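Poly(A) ribonuclease pop2 (Schizosaccharomyces pombe, PDB 2P51) removes poly(A) tails from mRNA as a metal-dependent 3'-exoribonuclease, the catalytic component of the CCR4-NOT deadenylase core complex. Local coordinates at residues A[26-31]-A[138-143]; A[45-50]-A[93-98]; A[200-205]-A[264-269]. All blocks are in the same frame, centred on the assembly; numbering follows the deposited sequence. Where two conformers were deposited one is given.

Contact 1: residues A[26-31]-A[138-143]; sequences VWSTNL and QEVGIE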
# COMPACT_ATOMS: atom_id res chain seq x y z
N VAL A 26 -9.96 -7.02 -8.33
CA VAL A 26 -10.86 -7.67 -7.39
C VAL A 26 -11.96 -6.67 -7.05
O VAL A 26 -11.70 -5.49 -6.79
CB VAL A 26 -10.10 -8.08 -6.13
CG1 VAL A 26 -10.90 -9.06 -5.26
CG2 VAL A 26 -8.75 -8.72 -6.45
N TRP A 27 -13.19 -7.22 -7.07
CA TRP A 27 -14.43 -6.51 -6.79
C TRP A 27 -15.23 -7.30 -5.74
O TRP A 27 -14.73 -8.34 -5.31
CB TRP A 27 -15.31 -6.39 -8.05
CG TRP A 27 -14.55 -5.65 -9.14
CD1 TRP A 27 -13.83 -6.19 -10.16
CD2 TRP A 27 -14.46 -4.23 -9.28
NE1 TRP A 27 -13.30 -5.17 -10.93
CE2 TRP A 27 -13.67 -3.97 -10.42
CE3 TRP A 27 -14.97 -3.13 -8.57
CZ2 TRP A 27 -13.38 -2.68 -10.85
CZ3 TRP A 27 -14.68 -1.84 -9.00
CH2 TRP A 27 -13.89 -1.63 -10.13
N SER A 28 -16.39 -6.81 -5.33
CA SER A 28 -17.08 -7.56 -4.28
C SER A 28 -17.42 -8.95 -4.77
O SER A 28 -17.54 -9.88 -3.97
CB SER A 28 -18.34 -6.79 -3.88
OG SER A 28 -19.25 -6.73 -4.95
N THR A 29 -17.57 -9.14 -6.08
CA THR A 29 -18.05 -10.39 -6.67
C THR A 29 -17.00 -11.51 -6.72
O THR A 29 -17.35 -12.68 -6.82
CB THR A 29 -18.59 -10.15 -8.10
OG1 THR A 29 -17.62 -9.39 -8.83
CG2 THR A 29 -19.85 -9.30 -8.10
N ASN A 30 -15.71 -11.14 -6.63
CA ASN A 30 -14.69 -12.18 -6.68
C ASN A 30 -13.69 -12.03 -5.52
O ASN A 30 -12.63 -12.67 -5.55
CB ASN A 30 -14.00 -12.20 -8.05
CG ASN A 30 -13.24 -10.92 -8.31
OD1 ASN A 30 -13.50 -9.88 -7.69
ND2 ASN A 30 -12.28 -10.98 -9.23
N LEU A 31 -14.08 -11.28 -4.52
CA LEU A 31 -13.21 -11.11 -3.33
C LEU A 31 -12.76 -12.41 -2.72
O LEU A 31 -11.56 -12.63 -2.45
CB LEU A 31 -13.94 -10.26 -2.27
CG LEU A 31 -13.17 -10.11 -0.94
CD1 LEU A 31 -11.86 -9.36 -1.14
CD2 LEU A 31 -14.10 -9.42 0.05
N GLN A 138 -18.89 2.16 -7.36
CA GLN A 138 -20.12 2.42 -6.61
C GLN A 138 -20.98 1.16 -6.63
O GLN A 138 -21.64 0.79 -5.66
CB GLN A 138 -20.86 3.64 -7.17
CG GLN A 138 -22.06 3.95 -6.27
CD GLN A 138 -22.82 5.16 -6.78
OE1 GLN A 138 -22.20 6.14 -7.21
NE2 GLN A 138 -24.15 5.14 -6.74
N GLU A 139 -20.95 0.47 -7.77
CA GLU A 139 -21.80 -0.70 -7.94
C GLU A 139 -21.25 -1.97 -7.29
O GLU A 139 -22.06 -2.63 -6.61
CB GLU A 139 -22.03 -1.03 -9.43
CG GLU A 139 -22.94 -0.07 -10.14
CD GLU A 139 -24.33 0.01 -9.49
OE1 GLU A 139 -24.99 -1.05 -9.38
OE2 GLU A 139 -24.69 1.16 -9.11
N VAL A 140 -19.96 -2.30 -7.53
CA VAL A 140 -19.50 -3.62 -7.01
C VAL A 140 -18.18 -3.44 -6.29
O VAL A 140 -17.37 -4.33 -6.17
CB VAL A 140 -19.36 -4.66 -8.12
CG1 VAL A 140 -20.74 -5.11 -8.62
CG2 VAL A 140 -18.55 -4.16 -9.29
N GLY A 141 -17.93 -2.21 -5.79
CA GLY A 141 -16.71 -2.07 -5.00
C GLY A 141 -16.78 -2.90 -3.74
O GLY A 141 -17.84 -3.16 -3.17
N ILE A 142 -15.62 -3.33 -3.25
CA ILE A 142 -15.57 -4.12 -2.02
C ILE A 142 -15.88 -3.30 -0.78
O ILE A 142 -15.47 -2.15 -0.69
CB ILE A 142 -14.14 -4.71 -1.86
CG1 ILE A 142 -13.82 -5.63 -3.04
CG2 ILE A 142 -13.95 -5.38 -0.52
CD1 ILE A 142 -12.30 -5.72 -3.30
N GLU A 143 -16.55 -3.89 0.22
CA GLU A 143 -16.62 -3.23 1.52
C GLU A 143 -15.32 -3.46 2.29
O GLU A 143 -14.95 -4.65 2.43
CB GLU A 143 -17.76 -3.80 2.37
CG GLU A 143 -19.12 -3.30 1.90
CD GLU A 143 -19.29 -1.81 2.20
OE1 GLU A 143 -18.56 -1.19 3.00
OE2 GLU A 143 -20.22 -1.25 1.57
O HOH W 1 -21.95 -4.74 -4.25
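Ile-142, Val-140 and Trp-27 bury most of the surface where the loop 26-31, leaving the outermost strand 23-26 of the DEDD nuclease sheet, lies against the exit of helix 134-140. The two branches of Ile-142 meet different parts of the loop, as a beta-branched residue allows. Its chi1 of -61° places CG1 opposite the carbonyl carbon and sends that branch along the main chain of the loop: CG1 lies 3.5 Å from C of Trp-27, and CD1 comes equally near O of Val-26. The other branch, CG2, meets CD2 of Leu-31 at 4.1 Å, the two side chains at about a right angle. Phe-108 of strand 105-109 and Phe-147 of helix 144-152 add to this apolar setting.

Val-140 works through both its side chain and its carbonyl group. A methyl, CG2, rests 3.8 Å from CE3 of Trp-27, while O lies at the edge of the indole, in the ring plane and 3.6 Å from CE3. The broad indole suits this place because it has other neighbours on the same helix: Lys-136 makes a cation-pi contact with it and His-137 meets it edge-to-face. The carbonyl O of Val-140, near where the helix gives way to loop, is gripped by the N-H of Ser-28, with N 2.8 Å from O and the bond almost straight at 171°. The loop itself is braced by Asn-30, whose OD1 accepts from N of Trp-27 at 2.7 Å, the donor lying in the carbonyl plane of the amide.

Contact 2: residues A[45-50]-A[93-98]; sequences YPVVSM and SDEEGN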
# COMPACT_ATOMS: atom_id res chain seq x y z
N TYR A 45 5.48 -17.26 -1.84
CA TYR A 45 5.79 -15.89 -2.29
C TYR A 45 5.53 -14.90 -1.13
O TYR A 45 4.54 -14.17 -1.15
CB TYR A 45 4.93 -15.55 -3.51
CG TYR A 45 5.18 -16.45 -4.70
CD1 TYR A 45 6.17 -16.17 -5.64
CD2 TYR A 45 4.38 -17.62 -4.83
CE1 TYR A 45 6.36 -17.05 -6.71
CE2 TYR A 45 4.57 -18.47 -5.90
CZ TYR A 45 5.55 -18.16 -6.82
OH TYR A 45 5.74 -19.02 -7.88
N PRO A 46 6.38 -14.97 -0.11
CA PRO A 46 6.07 -14.32 1.16
C PRO A 46 6.49 -12.87 1.26
O PRO A 46 6.52 -12.32 2.38
CB PRO A 46 6.87 -15.18 2.17
CG PRO A 46 8.09 -15.61 1.38
CD PRO A 46 7.61 -15.80 -0.04
N VAL A 47 6.82 -12.21 0.18
CA VAL A 47 7.21 -10.79 0.14
C VAL A 47 6.03 -10.04 -0.50
O VAL A 47 5.73 -10.25 -1.68
CB VAL A 47 8.53 -10.54 -0.58
CG1 VAL A 47 8.86 -9.03 -0.58
CG2 VAL A 47 9.67 -11.31 0.07
N VAL A 48 5.35 -9.21 0.31
CA VAL A 48 4.16 -8.51 -0.20
C VAL A 48 4.46 -7.03 -0.38
O VAL A 48 4.80 -6.38 0.65
CB VAL A 48 3.02 -8.65 0.80
CG1 VAL A 48 1.79 -7.89 0.28
CG2 VAL A 48 2.66 -10.12 1.09
N SER A 49 4.33 -6.49 -1.58
CA SER A 49 4.54 -5.04 -1.83
C SER A 49 3.18 -4.38 -1.94
O SER A 49 2.30 -5.01 -2.57
CB SER A 49 5.38 -4.79 -3.09
OG SER A 49 6.66 -5.42 -2.88
N MET A 50 3.05 -3.17 -1.36
CA MET A 50 1.70 -2.61 -1.22
C MET A 50 1.69 -1.14 -1.56
O MET A 50 2.66 -0.41 -1.30
CB MET A 50 1.19 -2.85 0.21
CG MET A 50 -0.16 -2.30 0.58
SD MET A 50 -0.09 -0.56 1.12
CE MET A 50 0.56 -0.82 2.79
N SER A 93 5.88 -11.58 -4.17
CA SER A 93 7.12 -12.05 -4.74
C SER A 93 7.71 -13.10 -3.79
O SER A 93 7.45 -13.08 -2.58
CB SER A 93 8.13 -10.89 -4.86
OG SER A 93 7.65 -9.75 -5.57
N ASP A 94 8.57 -13.94 -4.36
CA ASP A 94 9.41 -14.78 -3.48
C ASP A 94 10.60 -13.95 -3.00
O ASP A 94 10.74 -12.74 -3.28
CB ASP A 94 9.82 -16.09 -4.16
CG ASP A 94 10.84 -15.94 -5.26
OD1 ASP A 94 11.42 -14.86 -5.52
OD2 ASP A 94 11.09 -16.95 -5.95
N GLU A 95 11.49 -14.59 -2.25
CA GLU A 95 12.57 -13.83 -1.61
C GLU A 95 13.67 -13.41 -2.57
O GLU A 95 14.63 -12.70 -2.16
CB GLU A 95 13.14 -14.75 -0.53
CG GLU A 95 12.15 -15.01 0.60
CD GLU A 95 12.11 -13.91 1.65
OE1 GLU A 95 12.73 -12.82 1.44
OE2 GLU A 95 11.46 -14.17 2.69
N GLU A 96 13.54 -13.85 -3.83
CA GLU A 96 14.53 -13.38 -4.82
C GLU A 96 13.83 -12.57 -5.91
O GLU A 96 14.44 -12.34 -6.96
CB GLU A 96 15.33 -14.55 -5.32
CG GLU A 96 16.42 -14.98 -4.35
CD GLU A 96 17.50 -13.98 -3.98
OE1 GLU A 96 17.80 -12.99 -4.68
OE2 GLU A 96 18.12 -14.19 -2.90
N GLY A 97 12.62 -12.10 -5.63
CA GLY A 97 11.94 -11.15 -6.51
C GLY A 97 11.10 -11.76 -7.62
O GLY A 97 10.58 -11.03 -8.47
N ASN A 98 10.94 -13.08 -7.62
CA ASN A 98 10.11 -13.65 -8.68
C ASN A 98 8.64 -13.56 -8.29
O ASN A 98 8.27 -13.91 -7.17
CB ASN A 98 10.46 -15.11 -8.91
CG ASN A 98 11.94 -15.31 -9.19
OD1 ASN A 98 12.44 -14.86 -10.23
ND2 ASN A 98 12.65 -15.97 -8.29
O HOH W 2 6.45 -8.27 -3.57
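A chi1 of -61° swings the ring of Tyr-45 to the side of its own backbone N and lays the ring's edge against the loop 93-98, where CD1 lies 3.4 Å from O of Asn-98. That oxygen sits in the ring plane, so it faces the weakly positive C-H rim. In Asp-94, chi1 of 72° sets the carboxylate between the backbone N and the carbonyl carbon and points it across the loop that follows, while its CB packs beside CD1 of Tyr-45. OD1 collects N of Glu-96 at 2.9 Å and N of Asn-98 at 2.8 Å from opposite faces of the carboxylate plane. OD2 uses its syn lone pair for ND2 of Asn-98, 3.0 Å away and nearly straight at 172°.

This is an Asx turn combined with a type I beta turn from Asp-94 to Gly-97, where positive phi at Gly-97 would press any side chain into the carbonyl O of Glu-96, so glycine fits. With an alanine in place of Asp-94, the N-H groups of Glu-96 and Asn-98 would probably lose their shared acceptor and the Asn-98 amide would be left freer to turn.

The turn follows strand 87-93, which runs antiparallel to strand 47-53 in the DEDD nuclease sheet. Val-47 and Ser-93 form a hydrogen-bonded pair, N of Val-47 lying 3.0 Å from O of Ser-93 and N of Ser-93 lying 2.8 Å from O of Val-47. Pro-46, just before, has no N-H to offer that same Ser-93 O. Ser-93 is small enough to pack against Ala-246 and Phe-250 of helix 238-257, and its OG shares a water with O of Val-47 and OG of Ser-49. Glu-95, bent in mid-chain, brings OE1 to 3.7 Å from CG2 of Val-47.

Contact 3: residues A[200-205]-A[264-269]; sequences FPKNYD and RMLNQL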
# COMPACT_ATOMS: atom_id res chain seq x y z
N PHE A 200 2.10 -5.88 11.00
CA PHE A 200 3.12 -5.91 9.96
C PHE A 200 4.50 -5.99 10.65
O PHE A 200 5.24 -5.01 10.66
CB PHE A 200 3.06 -4.65 9.09
CG PHE A 200 1.65 -4.45 8.51
CD1 PHE A 200 1.27 -5.11 7.36
CD2 PHE A 200 0.73 -3.60 9.12
CE1 PHE A 200 0.01 -4.93 6.79
CE2 PHE A 200 -0.54 -3.42 8.57
CZ PHE A 200 -0.91 -4.08 7.39
N PRO A 201 4.83 -7.12 11.27
CA PRO A 201 6.02 -7.17 12.09
C PRO A 201 7.33 -7.04 11.33
O PRO A 201 8.35 -6.74 11.97
CB PRO A 201 5.93 -8.55 12.75
CG PRO A 201 5.05 -9.36 11.82
CD PRO A 201 4.02 -8.37 11.32
N LYS A 202 7.34 -7.26 10.03
CA LYS A 202 8.56 -7.11 9.22
C LYS A 202 8.22 -6.29 7.99
O LYS A 202 7.56 -6.81 7.07
CB LYS A 202 9.07 -8.49 8.83
CG LYS A 202 10.27 -8.47 7.89
CD LYS A 202 10.95 -9.84 7.78
CE LYS A 202 12.26 -9.69 7.05
NZ LYS A 202 12.35 -10.25 5.69
N ASN A 203 8.63 -5.03 8.00
CA ASN A 203 8.27 -4.19 6.84
C ASN A 203 9.45 -3.27 6.53
O ASN A 203 10.29 -2.97 7.41
CB ASN A 203 6.95 -3.48 7.12
CG ASN A 203 6.98 -2.46 8.22
OD1 ASN A 203 7.57 -1.38 8.05
ND2 ASN A 203 6.37 -2.66 9.38
N TYR A 204 9.49 -2.85 5.27
CA TYR A 204 10.47 -1.86 4.80
C TYR A 204 9.75 -0.76 4.02
O TYR A 204 8.82 -1.11 3.26
CB TYR A 204 11.54 -2.48 3.89
CG TYR A 204 12.41 -3.52 4.58
CD1 TYR A 204 13.43 -3.15 5.44
CD2 TYR A 204 12.19 -4.86 4.34
CE1 TYR A 204 14.22 -4.09 6.07
CE2 TYR A 204 12.98 -5.80 4.96
CZ TYR A 204 13.98 -5.43 5.82
OH TYR A 204 14.75 -6.41 6.43
N ASP A 205 10.18 0.46 4.24
CA ASP A 205 9.66 1.60 3.48
C ASP A 205 10.78 2.04 2.54
O ASP A 205 11.79 2.58 3.02
CB ASP A 205 9.21 2.72 4.42
CG ASP A 205 8.61 3.90 3.68
OD1 ASP A 205 8.94 4.11 2.47
OD2 ASP A 205 7.83 4.67 4.28
N ARG A 264 18.84 -2.36 10.10
CA ARG A 264 18.48 -1.05 10.67
C ARG A 264 17.36 -0.37 9.93
O ARG A 264 16.78 0.66 10.28
CB ARG A 264 19.71 -0.12 10.72
CG ARG A 264 20.76 -0.68 11.69
CD ARG A 264 22.07 0.10 11.67
NE ARG A 264 22.79 -0.24 10.44
CZ ARG A 264 24.02 0.20 10.19
NH1 ARG A 264 24.63 0.96 11.08
NH2 ARG A 264 24.60 -0.15 9.06
N MET A 265 16.98 -0.97 8.80
CA MET A 265 15.85 -0.29 8.16
C MET A 265 14.50 -0.88 8.41
O MET A 265 13.53 -0.33 7.91
CB MET A 265 16.25 -0.31 6.69
CG MET A 265 17.46 0.77 6.73
SD MET A 265 18.04 0.59 5.15
CE MET A 265 18.84 1.74 4.20
N LEU A 266 14.53 -1.97 9.16
CA LEU A 266 13.26 -2.59 9.49
C LEU A 266 12.30 -1.66 10.26
O LEU A 266 12.62 -1.03 11.27
CB LEU A 266 13.55 -3.82 10.36
CG LEU A 266 12.58 -4.99 10.37
CD1 LEU A 266 12.31 -5.61 9.00
CD2 LEU A 266 13.12 -6.08 11.31
N ASN A 267 11.06 -1.65 9.78
CA ASN A 267 9.92 -0.97 10.41
C ASN A 267 10.18 0.52 10.58
O ASN A 267 9.70 1.10 11.56
CB ASN A 267 9.55 -1.64 11.74
CG ASN A 267 9.24 -3.12 11.53
OD1 ASN A 267 9.18 -3.66 10.43
ND2 ASN A 267 9.07 -3.82 12.62
N GLN A 268 10.89 1.15 9.67
CA GLN A 268 11.04 2.60 9.78
C GLN A 268 10.18 3.25 8.69
O GLN A 268 10.41 3.00 7.51
CB GLN A 268 12.49 3.07 9.61
CG GLN A 268 13.50 2.39 10.55
CD GLN A 268 13.14 2.69 11.98
OE1 GLN A 268 12.97 3.85 12.30
NE2 GLN A 268 12.99 1.66 12.84
N LEU A 269 9.21 4.08 9.07
CA LEU A 269 8.36 4.69 8.05
C LEU A 269 8.87 6.05 7.67
O LEU A 269 9.25 6.83 8.57
CB LEU A 269 6.92 4.81 8.58
CG LEU A 269 6.22 3.53 9.04
CD1 LEU A 269 4.75 3.86 9.26
CD2 LEU A 269 6.41 2.46 8.00
O HOH W 3 12.03 1.16 6.21
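Asn-267 and Asn-203 hold the tight part of this contact, their amide planes only 24° apart. The Asn-267 side chain acts like a piece of strand: OD1 accepts from N of Asn-203 at 2.8 Å, nearly in line with its C=O, while ND2 gives a proton to O of Pro-201 at 3.1 Å, from above that carbonyl's plane. Its backbone N reaches O of Asn-203, also at 2.8 Å. Asparagine suits the place, since phi is positive (58°) at this third position of the type II turn from Met-265 to Gln-268.

Toward the more exposed side, van der Waals packing replaces hydrogen bonds. There CD1 of Leu-266 lies 3.6 Å from CZ of Tyr-204 and 3.7 Å from CG of Lys-202, whose NZ goes on to Thr-163. The Gln-268 side chain leads away, NE2 bonded back to O of Leu-266, while its backbone O lies 3.3 Å from CB of Asp-205.

Asp-205, its side chain about 8 Å from that of the metal ligand Asp-172, ends the strand and N-caps helix 206-213, OD1 taking Lys-207 N and OD2 Tyr-270 N. The loop after helix 238-257 lies along 203-205, an outermost strand of the DEDD nuclease sheet.

Contacts 2 and 3 both reach the same mixed sheet, while contact 1 sits at its 23-26 border. Contact 3 lines strand 203-205, at the other border; the centres of contacts 1 and 3 lie about 30 Å apart on opposite sides of the chain's centre. Contact 2 falls between them on the central strand 47-53, which goes on to supply the metal ligands Asp-51 and Glu-53. It is nearer to contact 3, with centres about 15 Å apart and nearest atoms about 5 Å. Measured side chain to side chain, Asp-205 of contact 3 is about 8 Å from the metal ligand Asp-172, and Trp-27 of contact 1 about 12 Å from Glu-53.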